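Local atomic coordinates of START domain-containing protein 10 (Homo sapiens, PDB entry 6SER), a protein that transfers phosphatidylcholine and phosphatidylethanolamine between membranes, preferring lipids with a palmitoyl or stearoyl chain at sn-1 and an unsaturated chain at sn-2. Residues 92-103 with 114-122; 125-133 with 155-166. All blocks are in the same frame, centred on the assembly; numbering follows the deposited sequence.

Contact 1 of 2, residues 92-103 with 114-122; sequences RKKWDSNVIETF and VGYYSWRCP. With PO4 (phosphate ion), chain B.
Tyr117 reaches back across the hairpin to Asp96, its hydroxyl giving a hydrogen bond from OH to OD2 of 2.7 Å on the syn side of the carboxylate. With CG anti to the backbone N (chi1 177°), the ring extends beside Val99, whose CG2 lies 3.6 Å from Tyr117 CE1, while Thr102 OG1 sits at the ring edge. An aspartate suits the turn after helix 89-95 because both its oxygens are used: OD1 takes Asn98 N in an Asx turn, and OD2 also accepts from Arg92 NH1 at 2.7 Å, in a salt bridge on the anti side that should stabilise the charged carboxylate. On the other face of the strands, Tyr116 CB lies over the Phe103 ring in a CH-pi contact, 4.0 Å from its centroid; the two rings are nearly parallel but slid apart, and Tyr116 OH goes on to Asp129. Further along, Ile100 CD1 covers one face of the Arg120 guanidinium, 3.3 Å from Arg120 NE, and Ser97 O lies at its edge. Arg120 bends at chi3 (78°) to bring the group there. The whole is an antiparallel beta hairpin with a beta bulge between Val99 and Thr102, reached from helix 89-95 through the Asx turn at Asp96, within the START domain's helix-grip fold.

Contact 2 of 2, residues 125-133 with 155-166; sequences LKNRDVITL and YPPRKDLVRAVS
Strands 127-133 and 161-163 run parallel at an angle of 39°, joined by backbone bonds that alternate from Val162 N to Asn127 O, Asp129 N to Val162 O and Ala164 N to Asp129 O. Asp129 and Arg163 form the salt bridge of the pair. Arg163 NH1 makes an almost straight bond of 3.0 Å to Asp129 OD1 (177°), approaching from above the carboxylate plane while the oxygen stays in the guanidinium plane; its bond to OD2 is weak. Bends at chi2 and chi3 fold the arginine back toward the neighbouring strand, where Ile131 CG1 covers one guanidinium face, 3.9 Å from Arg163 NH2. Beyond it, Ile131 CD1 packs 3.5 Å from Tyr155 CB. On the opposite face of the sheet, Val162 lies alongside Arg128, its CB over a guanidinium face, while Arg128 NH2 bonds to Pro191 O. Val162 CG2 is tightly set against Lys126 CG at 3.3 Å; the long lysine then curls over to give a bond from NZ to Lys159 O of 2.9 Å, at the type I turn Arg158-Leu161. Buried Asp129 also receives Tyr116 OH on OD2. That bond and the salt bridge to Arg163 probably keep its carboxylate ionised despite its burial.

Leaving helix 89-95, the chain turns into strand 99-109 and comes back as strand 112-119, so contact 1 closes a short hairpin loop of ten residues. Contact 2 opens only after that: strand 127-139 returns along the other edge of 112-119, strand 142-151 follows, and the chain then reaches 155-166, closing a longer loop whose 21 intervening residues include strand 142-151. The two contacts therefore stand in series and neither encloses the other. They meet in the sheet, where 112-119 pairs antiparallel with 127-139, Val130 N bonding to Tyr117 O. Together they tie helix 89-95 and the hairpin, through strand 127-139, to strand 161-175.

Contact 1 of 2, residues 92-103 with 114-122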
loop_
_atom_site.group_PDB
_atom_site.type_symbol
_atom_site.label_atom_id
_atom_site.label_comp_id
_atom_site.label_asym_id
_atom_site.label_seq_id
_atom_site.Cartn_x
_atom_site.Cartn_y
_atom_site.Cartn_z
ATOM N N ARG A 92 -9.519 -8.410 -0.250
ATOM C CA ARG A 92 -9.148 -7.641 0.940
ATOM C C ARG A 92 -10.159 -7.822 2.059
ATOM O O ARG A 92 -9.786 -8.014 3.220
ATOM C CB ARG A 92 -9.014 -6.152 0.610
ATOM C CG ARG A 92 -7.585 -5.658 0.411
ATOM C CD ARG A 92 -6.880 -5.258 1.723
ATOM N NE ARG A 92 -5.481 -4.916 1.460
ATOM C CZ ARG A 92 -4.660 -4.301 2.311
ATOM N NH1 ARG A 92 -5.083 -3.935 3.513
ATOM N NH2 ARG A 92 -3.408 -4.044 1.948
ATOM N N LYS A 93 -11.445 -7.769 1.735
ATOM C CA LYS A 93 -12.452 -7.910 2.781
ATOM C C LYS A 93 -12.488 -9.306 3.380
ATOM O O LYS A 93 -13.059 -9.483 4.456
ATOM C CB LYS A 93 -13.826 -7.555 2.242
ATOM C CG LYS A 93 -14.057 -6.069 2.165
ATOM C CD LYS A 93 -15.370 -5.782 1.471
ATOM C CE LYS A 93 -15.618 -4.300 1.416
ATOM N NZ LYS A 93 -16.872 -3.986 0.691
ATOM N N LYS A 94 -11.898 -10.297 2.715
ATOM C CA LYS A 94 -11.884 -11.637 3.284
ATOM C C LYS A 94 -10.896 -11.742 4.444
ATOM O O LYS A 94 -11.226 -12.329 5.481
ATOM C CB LYS A 94 -11.565 -12.670 2.195
ATOM C CG LYS A 94 -11.605 -14.125 2.659
ATOM C CD LYS A 94 -13.021 -14.609 2.986
ATOM C CE LYS A 94 -13.000 -16.057 3.495
ATOM N NZ LYS A 94 -14.361 -16.583 3.809
ATOM N N TRP A 95 -9.692 -11.167 4.304
ATOM C CA TRP A 95 -8.640 -11.328 5.303
ATOM C C TRP A 95 -8.253 -10.060 6.063
ATOM O O TRP A 95 -7.536 -10.168 7.062
ATOM C CB TRP A 95 -7.363 -11.895 4.660
ATOM C CG TRP A 95 -6.760 -10.995 3.615
ATOM C CD1 TRP A 95 -7.076 -10.958 2.285
ATOM C CD2 TRP A 95 -5.735 -10.008 3.809
ATOM N NE1 TRP A 95 -6.314 -10.011 1.641
ATOM C CE2 TRP A 95 -5.489 -9.409 2.554
ATOM C CE3 TRP A 95 -5.003 -9.572 4.919
ATOM C CZ2 TRP A 95 -4.547 -8.402 2.379
ATOM C CZ3 TRP A 95 -4.066 -8.570 4.743
ATOM C CH2 TRP A 95 -3.843 -7.999 3.482
ATOM N N ASP A 96 -8.674 -8.877 5.621
ATOM C CA ASP A 96 -8.321 -7.619 6.284
ATOM C C ASP A 96 -9.430 -7.301 7.281
ATOM O O ASP A 96 -10.544 -6.936 6.891
ATOM C CB ASP A 96 -8.132 -6.505 5.252
ATOM C CG ASP A 96 -7.806 -5.134 5.871
ATOM O OD1 ASP A 96 -8.131 -4.879 7.051
ATOM O OD2 ASP A 96 -7.246 -4.281 5.141
ATOM N N SER A 97 -9.126 -7.443 8.570
ATOM C CA SER A 97 -10.146 -7.278 9.597
ATOM C C SER A 97 -10.483 -5.820 9.888
ATOM O O SER A 97 -11.454 -5.563 10.604
ATOM C CB SER A 97 -9.695 -7.969 10.883
ATOM O OG SER A 97 -8.350 -7.639 11.166
ATOM N N ASN A 98 -9.730 -4.866 9.341
ATOM C CA ASN A 98 -10.003 -3.455 9.579
ATOM C C ASN A 98 -10.785 -2.763 8.462
ATOM O O ASN A 98 -11.450 -1.758 8.732
ATOM C CB ASN A 98 -8.688 -2.702 9.809
ATOM C CG ASN A 98 -8.092 -2.993 11.166
ATOM O OD1 ASN A 98 -8.757 -3.550 12.040
ATOM N ND2 ASN A 98 -6.832 -2.622 11.349
ATOM N N VAL A 99 -10.738 -3.271 7.229
ATOM C CA VAL A 99 -11.300 -2.545 6.095
ATOM C C VAL A 99 -12.816 -2.423 6.229
ATOM O O VAL A 99 -13.511 -3.373 6.619
ATOM C CB VAL A 99 -10.908 -3.232 4.772
ATOM C CG1 VAL A 99 -11.397 -4.680 4.744
ATOM C CG2 VAL A 99 -11.463 -2.450 3.573
ATOM N N ILE A 100 -13.338 -1.236 5.919
ATOM C CA ILE A 100 -14.779 -1.009 5.873
ATOM C C ILE A 100 -15.225 -1.189 4.430
ATOM O O ILE A 100 -16.049 -2.052 4.108
ATOM C CB ILE A 100 -15.169 0.399 6.361
ATOM C CG1 ILE A 100 -14.529 0.737 7.706
ATOM C CG2 ILE A 100 -16.691 0.530 6.442
ATOM C CD1 ILE A 100 -15.024 -0.109 8.823
ATOM N N GLU A 101 -14.654 -0.367 3.562
ATOM C CA GLU A 101 -15.009 -0.262 2.159
ATOM C C GLU A 101 -13.708 -0.120 1.385
ATOM O O GLU A 101 -12.809 0.603 1.827
ATOM C CB GLU A 101 -15.906 0.963 1.939
ATOM C CG GLU A 101 -17.043 0.764 0.990
ATOM C CD GLU A 101 -18.044 1.903 1.061
ATOM O OE1 GLU A 101 -17.869 2.809 1.915
ATOM O OE2 GLU A 101 -19.007 1.890 0.261
ATOM N N THR A 102 -13.585 -0.819 0.256
ATOM C CA THR A 102 -12.448 -0.575 -0.628
ATOM C C THR A 102 -12.839 -0.948 -2.050
ATOM O O THR A 102 -13.435 -2.003 -2.276
ATOM C CB THR A 102 -11.189 -1.346 -0.182
ATOM O OG1 THR A 102 -10.096 -1.023 -1.053
ATOM C CG2 THR A 102 -11.414 -2.874 -0.210
ATOM N N PHE A 103 -12.501 -0.082 -3.001
ATOM C CA PHE A 103 -12.849 -0.302 -4.401
ATOM C C PHE A 103 -12.059 0.673 -5.250
ATOM O O PHE A 103 -11.679 1.748 -4.782
ATOM C CB PHE A 103 -14.349 -0.109 -4.646
ATOM C CG PHE A 103 -14.882 1.195 -4.122
ATOM C CD1 PHE A 103 -14.837 2.347 -4.895
ATOM C CD2 PHE A 103 -15.425 1.269 -2.842
ATOM C CE1 PHE A 103 -15.328 3.559 -4.398
ATOM C CE2 PHE A 103 -15.925 2.464 -2.342
ATOM C CZ PHE A 103 -15.875 3.615 -3.122
ATOM N N VAL A 114 -6.991 4.857 -9.700
ATOM C CA VAL A 114 -7.354 5.621 -8.516
ATOM C C VAL A 114 -8.378 4.809 -7.740
ATOM O O VAL A 114 -9.331 4.281 -8.325
ATOM C CB VAL A 114 -7.919 7.011 -8.881
ATOM C CG1 VAL A 114 -8.142 7.852 -7.611
ATOM C CG2 VAL A 114 -6.989 7.719 -9.842
ATOM N N GLY A 115 -8.198 4.730 -6.417
ATOM C CA GLY A 115 -9.035 3.879 -5.598
ATOM C C GLY A 115 -9.277 4.449 -4.218
ATOM O O GLY A 115 -8.702 5.472 -3.813
ATOM N N TYR A 116 -10.146 3.743 -3.488
ATOM C CA TYR A 116 -10.700 4.182 -2.222
ATOM C C TYR A 116 -10.524 3.077 -1.199
ATOM O O TYR A 116 -10.680 1.898 -1.520
ATOM C CB TYR A 116 -12.192 4.511 -2.352
ATOM C CG TYR A 116 -12.810 4.942 -1.051
ATOM C CD1 TYR A 116 -12.717 6.266 -0.622
ATOM C CD2 TYR A 116 -13.481 4.038 -0.249
ATOM C CE1 TYR A 116 -13.270 6.677 0.564
ATOM C CE2 TYR A 116 -14.046 4.443 0.930
ATOM C CZ TYR A 116 -13.928 5.765 1.340
ATOM O OH TYR A 116 -14.477 6.177 2.529
ATOM N N TYR A 117 -10.220 3.467 0.040
ATOM C CA TYR A 117 -10.037 2.493 1.118
ATOM C C TYR A 117 -10.412 3.120 2.457
ATOM O O TYR A 117 -9.859 4.163 2.823
ATOM C CB TYR A 117 -8.591 2.001 1.137
ATOM C CG TYR A 117 -8.268 1.037 2.263
ATOM C CD1 TYR A 117 -8.388 -0.338 2.083
ATOM C CD2 TYR A 117 -7.812 1.502 3.500
ATOM C CE1 TYR A 117 -8.074 -1.227 3.100
ATOM C CE2 TYR A 117 -7.501 0.615 4.524
ATOM C CZ TYR A 117 -7.639 -0.748 4.316
ATOM O OH TYR A 117 -7.342 -1.636 5.327
ATOM N N SER A 118 -11.312 2.463 3.196
ATOM C CA SER A 118 -11.774 2.856 4.525
ATOM C C SER A 118 -11.402 1.794 5.547
ATOM O O SER A 118 -11.471 0.596 5.259
ATOM C CB SER A 118 -13.297 2.995 4.592
ATOM O OG SER A 118 -13.798 3.895 3.646
ATOM N N TRP A 119 -11.085 2.225 6.769
ATOM C CA TRP A 119 -10.817 1.248 7.815
ATOM C C TRP A 119 -11.234 1.794 9.173
ATOM O O TRP A 119 -11.344 3.008 9.369
ATOM C CB TRP A 119 -9.345 0.806 7.810
ATOM C CG TRP A 119 -8.307 1.779 8.304
ATOM C CD1 TRP A 119 -7.689 1.746 9.517
ATOM C CD2 TRP A 119 -7.718 2.885 7.588
ATOM N NE1 TRP A 119 -6.774 2.767 9.614
ATOM C CE2 TRP A 119 -6.765 3.477 8.445
ATOM C CE3 TRP A 119 -7.905 3.432 6.315
ATOM C CZ2 TRP A 119 -6.002 4.582 8.071
ATOM C CZ3 TRP A 119 -7.143 4.532 5.944
ATOM C CH2 TRP A 119 -6.207 5.097 6.821
ATOM N N ARG A 120 -11.489 0.882 10.102
ATOM C CA ARG A 120 -11.989 1.297 11.400
ATOM C C ARG A 120 -10.842 1.441 12.394
ATOM O O ARG A 120 -9.779 0.835 12.250
ATOM C CB ARG A 120 -13.046 0.318 11.916
ATOM C CG ARG A 120 -12.632 -1.128 11.859
ATOM C CD ARG A 120 -13.764 -2.034 12.328
ATOM N NE ARG A 120 -14.780 -2.208 11.298
ATOM C CZ ARG A 120 -14.761 -3.179 10.390
ATOM N NH1 ARG A 120 -13.777 -4.071 10.390
ATOM N NH2 ARG A 120 -15.726 -3.253 9.483
ATOM N N CYS A 121 -11.022 2.387 13.273
ATOM C CA CYS A 121 -10.057 2.652 14.344
ATOM C C CYS A 121 -10.770 2.482 15.675
ATOM O O CYS A 121 -11.932 2.625 15.723
ATOM C CB CYS A 121 -9.479 4.040 14.167
ATOM S SG CYS A 121 -8.658 4.293 12.592
ATOM N N PRO A 122 -10.063 2.139 16.756
ATOM C CA PRO A 122 -10.671 1.978 18.060
ATOM C C PRO A 122 -11.432 3.228 18.506
ATOM O O PRO A 122 -10.906 4.246 18.451
ATOM C CB PRO A 122 -9.501 1.652 18.972
ATOM C CG PRO A 122 -8.279 2.006 18.208
ATOM C CD PRO A 122 -8.658 1.902 16.765
HETATM P P PO4 B . -16.711 -15.947 0.595
HETATM O O1 PO4 B . -15.777 -14.896 0.371
HETATM O O2 PO4 B . -17.591 -15.594 1.619
HETATM O O3 PO4 B . -16.003 -17.095 0.953
HETATM O O4 PO4 B . -17.472 -16.192 -0.584
HETATM O O HOH W 1 -16.345 4.198 4.081
#

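Contact 2 of 2, residues 125-133 with 155-166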
loop_
_atom_site.group_PDB
_atom_site.type_symbol
_atom_site.label_atom_id
_atom_site.label_comp_id
_atom_site.label_asym_id
_atom_site.label_seq_id
_atom_site.Cartn_x
_atom_site.Cartn_y
_atom_site.Cartn_z
ATOM N N LEU A 125 -11.285 7.030 18.637
ATOM C CA LEU A 125 -10.870 7.523 17.314
ATOM C C LEU A 125 -11.961 7.315 16.286
ATOM O O LEU A 125 -12.756 6.440 16.429
ATOM C CB LEU A 125 -9.630 6.772 16.872
ATOM C CG LEU A 125 -8.408 6.924 17.750
ATOM C CD1 LEU A 125 -7.442 5.846 17.422
ATOM C CD2 LEU A 125 -7.756 8.263 17.568
ATOM N N LYS A 126 -11.951 8.133 15.273
ATOM C CA LYS A 126 -12.929 7.860 14.214
ATOM C C LYS A 126 -12.326 6.953 13.131
ATOM O O LYS A 126 -11.167 6.720 13.144
ATOM C CB LYS A 126 -13.806 9.064 13.903
ATOM C CG LYS A 126 -13.300 10.154 13.020
ATOM C CD LYS A 126 -13.828 11.491 13.468
ATOM C CE LYS A 126 -15.298 11.715 13.286
ATOM N NZ LYS A 126 -15.598 13.050 12.769
ATOM N N ASN A 127 -13.168 6.428 12.268
ATOM C CA ASN A 127 -12.699 5.600 11.151
ATOM C C ASN A 127 -12.026 6.503 10.124
ATOM O O ASN A 127 -12.299 7.640 10.087
ATOM C CB ASN A 127 -13.821 4.738 10.586
ATOM C CG ASN A 127 -14.466 3.828 11.593
ATOM O OD1 ASN A 127 -13.827 3.298 12.454
ATOM N ND2 ASN A 127 -15.743 3.624 11.464
ATOM N N ARG A 128 -11.158 5.940 9.322
ATOM C CA ARG A 128 -10.325 6.685 8.369
ATOM C C ARG A 128 -10.552 6.219 6.943
ATOM O O ARG A 128 -10.935 5.160 6.765
ATOM C CB ARG A 128 -8.870 6.488 8.742
ATOM C CG ARG A 128 -8.322 7.630 9.563
ATOM C CD ARG A 128 -7.999 7.280 10.967
ATOM N NE ARG A 128 -7.465 8.478 11.515
ATOM C CZ ARG A 128 -7.761 8.963 12.677
ATOM N NH1 ARG A 128 -8.547 8.321 13.484
ATOM N NH2 ARG A 128 -7.244 10.087 13.019
ATOM N N ASP A 129 -10.266 7.064 5.990
ATOM C CA ASP A 129 -10.362 6.757 4.558
ATOM C C ASP A 129 -9.251 7.455 3.794
ATOM O O ASP A 129 -8.800 8.427 4.217
ATOM C CB ASP A 129 -11.764 6.974 3.997
ATOM C CG ASP A 129 -12.285 8.382 3.913
ATOM O OD1 ASP A 129 -11.692 9.263 4.443
ATOM O OD2 ASP A 129 -13.274 8.529 3.350
ATOM N N VAL A 130 -8.907 6.897 2.672
ATOM C CA VAL A 130 -7.885 7.419 1.757
ATOM C C VAL A 130 -8.340 7.290 0.322
ATOM O O VAL A 130 -9.023 6.399 -0.003
ATOM C CB VAL A 130 -6.537 6.713 1.922
ATOM C CG1 VAL A 130 -5.827 7.148 3.156
ATOM C CG2 VAL A 130 -6.633 5.220 1.869
ATOM N N ILE A 131 -7.946 8.263 -0.459
ATOM C CA ILE A 131 -8.055 8.216 -1.909
ATOM C C ILE A 131 -6.630 8.230 -2.427
ATOM O O ILE A 131 -5.880 9.166 -2.128
ATOM C CB ILE A 131 -8.832 9.425 -2.458
ATOM C CG1 ILE A 131 -10.201 9.565 -1.785
ATOM C CG2 ILE A 131 -8.954 9.356 -3.965
ATOM C CD1 ILE A 131 -11.205 8.637 -2.322
ATOM N N THR A 132 -6.243 7.212 -3.196
ATOM C CA THR A 132 -4.855 7.069 -3.618
ATOM C C THR A 132 -4.752 6.821 -5.117
ATOM O O THR A 132 -5.632 6.203 -5.722
ATOM C CB THR A 132 -4.151 5.917 -2.874
ATOM O OG1 THR A 132 -4.908 4.714 -3.039
ATOM C CG2 THR A 132 -4.020 6.222 -1.388
ATOM N N LEU A 133 -3.667 7.312 -5.708
ATOM C CA LEU A 133 -3.261 6.905 -7.042
ATOM C C LEU A 133 -2.289 5.743 -6.893
ATOM O O LEU A 133 -1.258 5.873 -6.230
ATOM C CB LEU A 133 -2.628 8.068 -7.804
ATOM C CG LEU A 133 -2.292 7.890 -9.292
ATOM C CD1 LEU A 133 -2.052 9.248 -9.903
ATOM C CD2 LEU A 133 -1.057 7.021 -9.523
ATOM N N TYR A 155 -15.038 12.584 -4.450
ATOM C CA TYR A 155 -14.768 11.912 -3.181
ATOM C C TYR A 155 -14.188 12.913 -2.192
ATOM O O TYR A 155 -13.029 12.793 -1.776
ATOM C CB TYR A 155 -13.844 10.710 -3.388
ATOM C CG TYR A 155 -14.518 9.619 -4.182
ATOM C CD1 TYR A 155 -15.102 8.527 -3.553
ATOM C CD2 TYR A 155 -14.613 9.703 -5.564
ATOM C CE1 TYR A 155 -15.743 7.549 -4.280
ATOM C CE2 TYR A 155 -15.253 8.732 -6.295
ATOM C CZ TYR A 155 -15.810 7.657 -5.658
ATOM O OH TYR A 155 -16.446 6.697 -6.421
ATOM N N PRO A 156 -14.976 13.906 -1.775
ATOM C CA PRO A 156 -14.504 14.841 -0.751
ATOM C C PRO A 156 -14.494 14.167 0.608
ATOM O O PRO A 156 -15.074 13.083 0.772
ATOM C CB PRO A 156 -15.541 15.975 -0.813
ATOM C CG PRO A 156 -16.799 15.270 -1.190
ATOM C CD PRO A 156 -16.393 14.144 -2.116
ATOM N N PRO A 157 -13.852 14.766 1.609
ATOM C CA PRO A 157 -13.898 14.181 2.953
ATOM C C PRO A 157 -15.330 13.992 3.433
ATOM O O PRO A 157 -16.234 14.760 3.095
ATOM C CB PRO A 157 -13.160 15.215 3.818
ATOM C CG PRO A 157 -12.283 15.967 2.857
ATOM C CD PRO A 157 -13.062 16.012 1.572
ATOM N N ARG A 158 -15.526 12.968 4.244
ATOM C CA ARG A 158 -16.808 12.697 4.874
ATOM C C ARG A 158 -16.751 13.093 6.337
ATOM O O ARG A 158 -15.765 12.808 7.020
ATOM C CB ARG A 158 -17.163 11.219 4.764
ATOM C CG ARG A 158 -17.723 10.845 3.424
ATOM C CD ARG A 158 -17.305 9.445 3.058
ATOM N NE ARG A 158 -17.739 8.476 4.057
ATOM C CZ ARG A 158 -18.959 7.957 4.119
ATOM N NH1 ARG A 158 -19.873 8.316 3.227
ATOM N NH2 ARG A 158 -19.264 7.080 5.069
ATOM N N LYS A 159 -17.825 13.719 6.826
ATOM C CA LYS A 159 -17.788 14.251 8.184
ATOM C C LYS A 159 -17.588 13.143 9.211
ATOM O O LYS A 159 -16.996 13.385 10.268
ATOM C CB LYS A 159 -19.063 15.045 8.492
ATOM C CG LYS A 159 -20.203 14.189 9.007
ATOM C CD LYS A 159 -21.273 15.016 9.689
ATOM C CE LYS A 159 -22.086 15.797 8.683
ATOM N NZ LYS A 159 -23.370 16.252 9.283
ATOM N N ASP A 160 -18.035 11.919 8.910
ATOM C CA ASP A 160 -17.927 10.814 9.858
ATOM C C ASP A 160 -16.568 10.117 9.835
ATOM O O ASP A 160 -16.287 9.317 10.739
ATOM C CB ASP A 160 -19.036 9.789 9.595
ATOM C CG ASP A 160 -19.211 9.479 8.117
ATOM O OD1 ASP A 160 -19.163 8.291 7.748
ATOM O OD2 ASP A 160 -19.385 10.428 7.322
ATOM N N LEU A 161 -15.715 10.410 8.853
ATOM C CA LEU A 161 -14.431 9.736 8.699
ATOM C C LEU A 161 -13.314 10.763 8.608
ATOM O O LEU A 161 -13.464 11.803 7.967
ATOM C CB LEU A 161 -14.387 8.860 7.430
ATOM C CG LEU A 161 -14.992 7.454 7.373
ATOM C CD1 LEU A 161 -15.282 6.948 8.749
ATOM C CD2 LEU A 161 -16.249 7.472 6.561
ATOM N N VAL A 162 -12.178 10.413 9.152
ATOM C CA VAL A 162 -11.009 11.290 9.031
ATOM C C VAL A 162 -10.339 10.958 7.713
ATOM O O VAL A 162 -10.119 9.858 7.494
ATOM C CB VAL A 162 -10.056 11.073 10.206
ATOM C CG1 VAL A 162 -8.762 11.804 10.014
ATOM C CG2 VAL A 162 -10.710 11.483 11.490
ATOM N N ARG A 163 -10.105 11.931 6.872
ATOM C CA ARG A 163 -9.383 11.674 5.623
ATOM C C ARG A 163 -7.897 11.647 5.901
ATOM O O ARG A 163 -7.358 12.616 6.135
ATOM C CB ARG A 163 -9.700 12.679 4.532
ATOM C CG ARG A 163 -9.021 12.344 3.220
ATOM C CD ARG A 163 -9.680 11.106 2.721
ATOM N NE ARG A 163 -10.376 11.685 1.656
ATOM C CZ ARG A 163 -11.631 11.680 1.399
ATOM N NH1 ARG A 163 -12.503 11.009 2.091
ATOM N NH2 ARG A 163 -12.006 12.330 0.351
ATOM N N ALA A 164 -7.298 10.494 5.825
ATOM C CA ALA A 164 -5.859 10.334 6.007
ATOM C C ALA A 164 -5.143 10.617 4.700
ATOM O O ALA A 164 -5.746 10.777 3.697
ATOM C CB ALA A 164 -5.581 8.968 6.498
ATOM N N VAL A 165 -3.855 10.723 4.811
ATOM C CA VAL A 165 -2.996 11.026 3.663
ATOM C C VAL A 165 -1.883 10.001 3.585
ATOM O O VAL A 165 -1.126 9.869 4.462
ATOM C CB VAL A 165 -2.394 12.429 3.726
ATOM C CG1 VAL A 165 -1.484 12.681 2.562
ATOM C CG2 VAL A 165 -3.399 13.517 3.894
ATOM N N SER A 166 -1.847 9.310 2.491
ATOM C CA SER A 166 -0.756 8.389 2.196
ATOM C C SER A 166 0.322 9.176 1.454
ATOM O O SER A 166 0.184 9.452 0.261
ATOM C CB SER A 166 -1.270 7.199 1.384
ATOM O OG SER A 166 -0.191 6.531 0.732
HETATM O O HOH W 2 -15.948 7.023 12.166
HETATM O O HOH W 3 -13.304 11.547 5.045
HETATM O O HOH W 4 -6.183 10.302 1.030
#